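Acetaldehyde dehydrogenase (Acetylating) (Geobacillus thermoglucosidasius, PDB 5J78) probably catalyses the reversible, NAD-dependent conversion of acetaldehyde and coenzyme A into acetyl-coenzyme A. Local coordinates at residues Glu42-Ala45 with Ala46-Leu50; Lys52-Gln55 with Ser56-Asp59; Gln199-Met202 with Ala203-Asn206. All blocks are in the same frame, centred on the assembly; numbering follows the deposited sequence. Where two conformers were deposited one is given.

Contact 1: residues Glu42-Ala45 with Ala46-Leu50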
# COMPACT_ATOMS: atom_id res chain seq x y z
N GLU A 42 -12.52 -25.39 -6.80
CA GLU A 42 -13.07 -26.69 -6.47
C GLU A 42 -14.03 -26.58 -5.28
O GLU A 42 -15.07 -27.25 -5.25
CB GLU A 42 -11.95 -27.68 -6.17
CG GLU A 42 -11.16 -28.06 -7.43
CD GLU A 42 -9.68 -28.37 -7.14
OE1 GLU A 42 -9.34 -28.66 -5.97
OE2 GLU A 42 -8.86 -28.30 -8.08
N ALA A 43 -13.72 -25.70 -4.33
CA ALA A 43 -14.58 -25.48 -3.18
C ALA A 43 -15.92 -24.84 -3.62
O ALA A 43 -16.97 -25.14 -3.07
CB ALA A 43 -13.88 -24.61 -2.14
N LYS A 44 -15.86 -23.97 -4.62
CA LYS A 44 -17.07 -23.36 -5.15
C LYS A 44 -18.02 -24.41 -5.70
O LYS A 44 -19.21 -24.44 -5.35
CB LYS A 44 -16.72 -22.33 -6.22
CG LYS A 44 -17.93 -21.48 -6.69
CD LYS A 44 -17.58 -20.67 -7.94
CE LYS A 44 -18.80 -19.98 -8.57
NZ LYS A 44 -19.53 -19.18 -7.54
N ALA A 45 -17.51 -25.30 -6.55
CA ALA A 45 -18.35 -26.31 -7.16
C ALA A 45 -18.88 -27.29 -6.11
O ALA A 45 -20.03 -27.73 -6.20
CB ALA A 45 -17.58 -27.07 -8.26
N ALA A 46 -18.06 -27.61 -5.12
CA ALA A 46 -18.44 -28.58 -4.10
C ALA A 46 -19.58 -28.04 -3.24
O ALA A 46 -20.55 -28.74 -2.93
CB ALA A 46 -17.26 -28.94 -3.24
N GLN A 47 -19.45 -26.77 -2.84
CA GLN A 47 -20.45 -26.15 -1.98
C GLN A 47 -21.82 -26.09 -2.67
O GLN A 47 -22.85 -26.26 -2.02
CB GLN A 47 -20.01 -24.74 -1.57
CG GLN A 47 -20.87 -24.11 -0.48
CD GLN A 47 -22.17 -23.50 -1.01
OE1 GLN A 47 -22.22 -23.02 -2.14
NE2 GLN A 47 -23.21 -23.50 -0.18
N LYS A 48 -21.83 -25.83 -3.97
CA LYS A 48 -23.08 -25.80 -4.72
C LYS A 48 -23.78 -27.16 -4.64
O LYS A 48 -25.00 -27.23 -4.50
CB LYS A 48 -22.84 -25.42 -6.18
CG LYS A 48 -23.46 -24.10 -6.58
CD LYS A 48 -22.42 -23.04 -6.84
CE LYS A 48 -22.97 -21.64 -6.57
NZ LYS A 48 -21.87 -20.64 -6.39
N ILE A 49 -23.00 -28.23 -4.73
CA ILE A 49 -23.55 -29.56 -4.61
C ILE A 49 -24.01 -29.78 -3.18
O ILE A 49 -25.08 -30.32 -2.94
CB ILE A 49 -22.51 -30.64 -5.00
CG1 ILE A 49 -22.13 -30.47 -6.47
CG2 ILE A 49 -23.06 -32.05 -4.72
CD1 ILE A 49 -20.95 -31.33 -6.90
N LEU A 50 -23.20 -29.37 -2.22
CA LEU A 50 -23.56 -29.61 -0.84
C LEU A 50 -24.88 -28.90 -0.52
O LEU A 50 -25.74 -29.46 0.17
CB LEU A 50 -22.46 -29.14 0.11
CG LEU A 50 -22.68 -29.59 1.56
CD1 LEU A 50 -22.46 -31.09 1.72
CD2 LEU A 50 -21.79 -28.83 2.55
O HOH W 1 -20.49 -22.47 -4.28

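Contact 2: residues Lys52-Gln55 with Ser56-Asp59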
# COMPACT_ATOMS: atom_id res chain seq x y z
N LYS A 52 -27.47 -28.30 -2.08
CA LYS A 52 -28.70 -28.95 -2.56
C LYS A 52 -29.19 -30.11 -1.68
O LYS A 52 -30.31 -30.57 -1.84
CB LYS A 52 -28.48 -29.45 -3.99
CG LYS A 52 -28.28 -28.29 -4.98
CD LYS A 52 -28.05 -28.71 -6.42
CE LYS A 52 -27.97 -27.46 -7.31
NZ LYS A 52 -27.55 -27.78 -8.70
N MET A 53 -28.37 -30.56 -0.72
CA MET A 53 -28.74 -31.73 0.08
C MET A 53 -29.78 -31.47 1.17
O MET A 53 -29.95 -30.34 1.63
CB MET A 53 -27.49 -32.34 0.72
CG MET A 53 -26.47 -32.80 -0.27
SD MET A 53 -25.06 -33.58 0.56
CE MET A 53 -24.09 -34.04 -0.86
N THR A 54 -30.46 -32.53 1.60
CA THR A 54 -31.36 -32.46 2.76
C THR A 54 -30.61 -32.38 4.09
O THR A 54 -29.43 -32.72 4.18
CB THR A 54 -32.26 -33.71 2.85
OG1 THR A 54 -31.44 -34.85 3.08
CG2 THR A 54 -33.08 -33.92 1.56
N GLN A 55 -31.34 -31.96 5.12
CA GLN A 55 -30.81 -31.88 6.46
C GLN A 55 -30.21 -33.23 6.87
O GLN A 55 -29.12 -33.31 7.42
CB GLN A 55 -31.90 -31.46 7.43
CG GLN A 55 -31.42 -31.18 8.85
CD GLN A 55 -30.51 -29.97 8.92
OE1 GLN A 55 -30.98 -28.83 8.94
NE2 GLN A 55 -29.20 -30.20 8.98
N SER A 56 -30.93 -34.31 6.56
CA SER A 56 -30.49 -35.64 6.96
C SER A 56 -29.21 -36.05 6.22
O SER A 56 -28.35 -36.72 6.78
CB SER A 56 -31.60 -36.67 6.74
OG SER A 56 -31.09 -37.85 6.15
N GLU A 57 -29.07 -35.62 4.97
CA GLU A 57 -27.89 -35.93 4.18
C GLU A 57 -26.70 -35.15 4.72
O GLU A 57 -25.60 -35.70 4.87
CB GLU A 57 -28.11 -35.62 2.71
CG GLU A 57 -29.07 -36.58 2.03
CD GLU A 57 -29.54 -36.09 0.66
OE1 GLU A 57 -29.56 -34.87 0.42
OE2 GLU A 57 -29.90 -36.94 -0.18
N ILE A 58 -26.93 -33.88 5.04
CA ILE A 58 -25.92 -33.06 5.72
C ILE A 58 -25.54 -33.69 7.05
O ILE A 58 -24.36 -33.83 7.36
CB ILE A 58 -26.42 -31.59 5.96
CG1 ILE A 58 -26.65 -30.88 4.61
CG2 ILE A 58 -25.44 -30.79 6.83
CD1 ILE A 58 -25.41 -30.54 3.83
N ASP A 59 -26.54 -34.05 7.86
CA ASP A 59 -26.25 -34.57 9.19
C ASP A 59 -25.46 -35.90 9.14
O ASP A 59 -24.61 -36.13 10.00
CB ASP A 59 -27.53 -34.76 10.00
CG ASP A 59 -28.16 -33.42 10.42
OD1 ASP A 59 -27.53 -32.36 10.27
OD2 ASP A 59 -29.29 -33.46 10.94

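Contact 3: residues Gln199-Met202 with Ala203-Asn206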
# COMPACT_ATOMS: atom_id res chain seq x y z
N GLN A 199 1.72 -25.79 1.13
CA GLN A 199 2.94 -25.00 1.11
C GLN A 199 2.63 -23.60 1.67
O GLN A 199 2.41 -22.66 0.89
CB GLN A 199 3.48 -24.87 -0.34
CG GLN A 199 3.31 -26.11 -1.26
CD GLN A 199 3.28 -25.72 -2.76
OE1 GLN A 199 2.24 -25.27 -3.28
NE2 GLN A 199 4.41 -25.87 -3.44
N PRO A 200 2.57 -23.46 3.01
CA PRO A 200 2.17 -22.15 3.57
C PRO A 200 3.17 -21.07 3.21
O PRO A 200 4.37 -21.30 3.30
CB PRO A 200 2.14 -22.40 5.09
CG PRO A 200 2.10 -23.87 5.24
CD PRO A 200 2.83 -24.44 4.07
N THR A 201 2.66 -19.92 2.77
CA THR A 201 3.48 -18.76 2.47
C THR A 201 2.65 -17.51 2.71
O THR A 201 1.43 -17.57 2.75
CB THR A 201 3.97 -18.73 1.01
OG1 THR A 201 2.86 -18.54 0.14
CG2 THR A 201 4.69 -20.02 0.64
N MET A 202 3.32 -16.37 2.84
CA MET A 202 2.61 -15.11 3.01
C MET A 202 1.70 -14.85 1.81
O MET A 202 0.54 -14.49 1.97
CB MET A 202 3.60 -13.95 3.17
CG MET A 202 4.21 -13.81 4.56
SD MET A 202 5.07 -12.22 4.78
CE MET A 202 3.78 -11.03 4.36
N ALA A 203 2.24 -15.05 0.61
CA ALA A 203 1.46 -14.89 -0.61
C ALA A 203 0.18 -15.72 -0.61
O ALA A 203 -0.87 -15.22 -0.99
CB ALA A 203 2.32 -15.24 -1.81
N ALA A 204 0.24 -16.97 -0.15
CA ALA A 204 -0.93 -17.84 -0.15
C ALA A 204 -1.97 -17.38 0.87
O ALA A 204 -3.17 -17.39 0.60
CB ALA A 204 -0.52 -19.30 0.13
N THR A 205 -1.51 -17.01 2.06
CA THR A 205 -2.40 -16.49 3.10
C THR A 205 -3.15 -15.27 2.58
O THR A 205 -4.37 -15.14 2.74
CB THR A 205 -1.64 -16.12 4.36
OG1 THR A 205 -0.85 -17.23 4.79
CG2 THR A 205 -2.61 -15.72 5.47
N ASN A 206 -2.40 -14.39 1.94
CA ASN A 206 -2.94 -13.18 1.35
C ASN A 206 -3.97 -13.49 0.25
O ASN A 206 -5.05 -12.90 0.19
CB ASN A 206 -1.80 -12.33 0.81
CG ASN A 206 -2.25 -10.99 0.30
OD1 ASN A 206 -2.62 -10.10 1.07
ND2 ASN A 206 -2.21 -10.82 -1.01
O HOH W 2 -0.18 -19.61 3.69

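Contact 1: residues Glu42-Ala45 with Ala46-Leu50
Glu42 and Ala43 offer their carbonyls to the amides of Ala46 and Gln47 in the i to i+4 pattern of an alpha helix. This is helix 28-51, which packs beside strands 124-138 and 160-165 of the mixed sheet in the aldehyde dehydrogenase fold. Among the backbone bonds, Ala46 N lies 3.0 Å from Glu42 O, and Gln47 N is likewise 3.0 Å from Ala43 O. The pattern then stretches: Lys48 N is 3.3 Å from Lys44 O, and the bond from Ile49 N to Ala45 O is weak.

The polar side chains gather round a water. It donates to Lys44 O at 2.6 Å, giving that carbonyl a second donor beside Lys48 N, and to Gln47 OE1 at 2.8 Å. Gln47 can reach it because its chain, leaving with CG opposite the backbone N, bends at chi2 (-81°), which swings OE1 round to the water. Its NE2 binds Glu51 OE1 and Arg158 O, so both ends of the amide are held, as suits a buried glutamine. In one of its two conformers Lys48 NZ also donates to the water and bonds to a glycerol, probably from the crystallisation liquor; Lys44 runs alongside it, pointing the same way. Two like charges so near would probably repel, and the close approach is doubtful because Lys48 has a second conformer.

On the buried face the residues are small. Ala43 rests on Ala160 and Ala46 on Pro190 and Leu193, where methyl groups let the helix come close. The Lys44 side chain touches Ile133 and Leu213. Ile49 touches Pro190, while its CG1 stands 3.5 Å from Ala45 O.

Contact 2: residues Lys52-Gln55 with Ser56-Asp59
Thr54 holds an extended backbone (psi 162°) and Gln55 turns helical, so that Ile58 N meets Thr54 O at 2.9 Å and Asp59 N meets Gln55 O at 2.7 Å.

Thr54 is the N-cap of helix 55-84, and with Glu57 it builds a capping box. Its OG1 takes the crowded position between backbone N and carbonyl carbon (chi1 65°), from which it faces the first turn and accepts from Glu57 N at 3.1 Å. Threonine suits the place because its hydroxyl sits on a short, branched stem. Glu57 answers in the other direction: its chain, extended beyond CG, runs back past the threonine hydroxyl, and OE1 accepts from Thr54 N at 2.8 Å. The amide arrives on the anti side of that oxygen, 30° out of the carboxylate plane. Glutamate suits the place because its extended chain spans the turn back to the N-cap amide.

Outside the box, Met53 and Ile58 flank the cap, with Met53 CB 4.2 Å from Ile58 CD1. One lies just before the N-cap and the other on the fourth helical residue, the positions of a hydrophobic staple. Met53 also covers Pro190, and Ile58 lies on Arg158.

Gln55 and Asp59 meet one turn apart through a weak bond, Gln55 NE2 to Asp59 OD1 at 3.0 Å. Each has a stronger partner: Gln55 OE1 accepts from Thr112 N, and Asp59 OD1 forms a salt bridge with Lys156.

The chemistry implies a helix start in which the Glu57 amide is answered by Thr54 OG1 and the N-cap's own amide by Glu57 OE1. The Glu57 carboxylate would probably be stabilised by the positive end of the helix dipole, that of Asp59 rather by Lys156.

Contact 3: residues Gln199-Met202 with Ala203-Asn206
Thr201 has chi1 at 67°, which places OG1 between its own backbone N and carbonyl carbon and turns it toward the amide of Ala204. Thr205, with chi1 at -54°, sets its OG1 beside its backbone N and opposite the carbonyl carbon, leaning back toward the start of the helix.

The first of these hydroxyls caps the helix: Ala204 N donates to Thr201 OG1 at 3.1 Å, with an angle of 154° at the hydrogen. The same oxygen is hydrogen-bonded to Ser32 OG of helix 28-51, so the cap is tied to a neighbouring helix as well. Ala204 CB lies 3.5 Å from Thr201 OG1 and also touches Ser32; a methyl group is small enough for that buried junction.

The second hydroxyl works through a water. This water donates to Thr201 O at 2.8 Å and is hydrogen-bonded to Thr205 OG1 at 2.7 Å, bridging the two threonines one turn apart. Thr205 N also reaches Thr201 O, at 3.1 Å, so the carbonyl serves both water and backbone. One residue on, Asn206 N donates to Met202 O at 2.9 Å, while the Asn206 side chain leads away and its OD1 accepts from Lys210 NZ.

Here is a threonine N-cap whose third helical residue, an alanine, has no side-chain acceptor to return the bond. Helix 202-210 that it opens lies in the connection from strand 194-196 to strand 216-219, which are parallel but not adjacent in a Rossmann-type sheet, the arrangement of the cofactor-binding domain in aldehyde dehydrogenases.

In the fold
Contacts 1 and 2 follow each other on successive helices, their centres 14 Å apart, and join where Leu50 CD1 packs 3.7 Å from Ile58 CD1; Pro190 touches residues of both. Contact 3 stands farther off, its centre about 23 Å from that of contact 1 and about 33 Å from that of contact 2, yet helix 28-51 spans the gap, carrying contact 1 near its end and reaching contact 3 through Ser32. A magnesium ion lies about 7 Å from the side chain of Lys44, too far for direct coordination. A bound glycerol, probably from crystallisation, lies about 5 Å from the side chain of Ala203. None of the three contacts contains the modified Cys273, found as 3-sulfinoalanine.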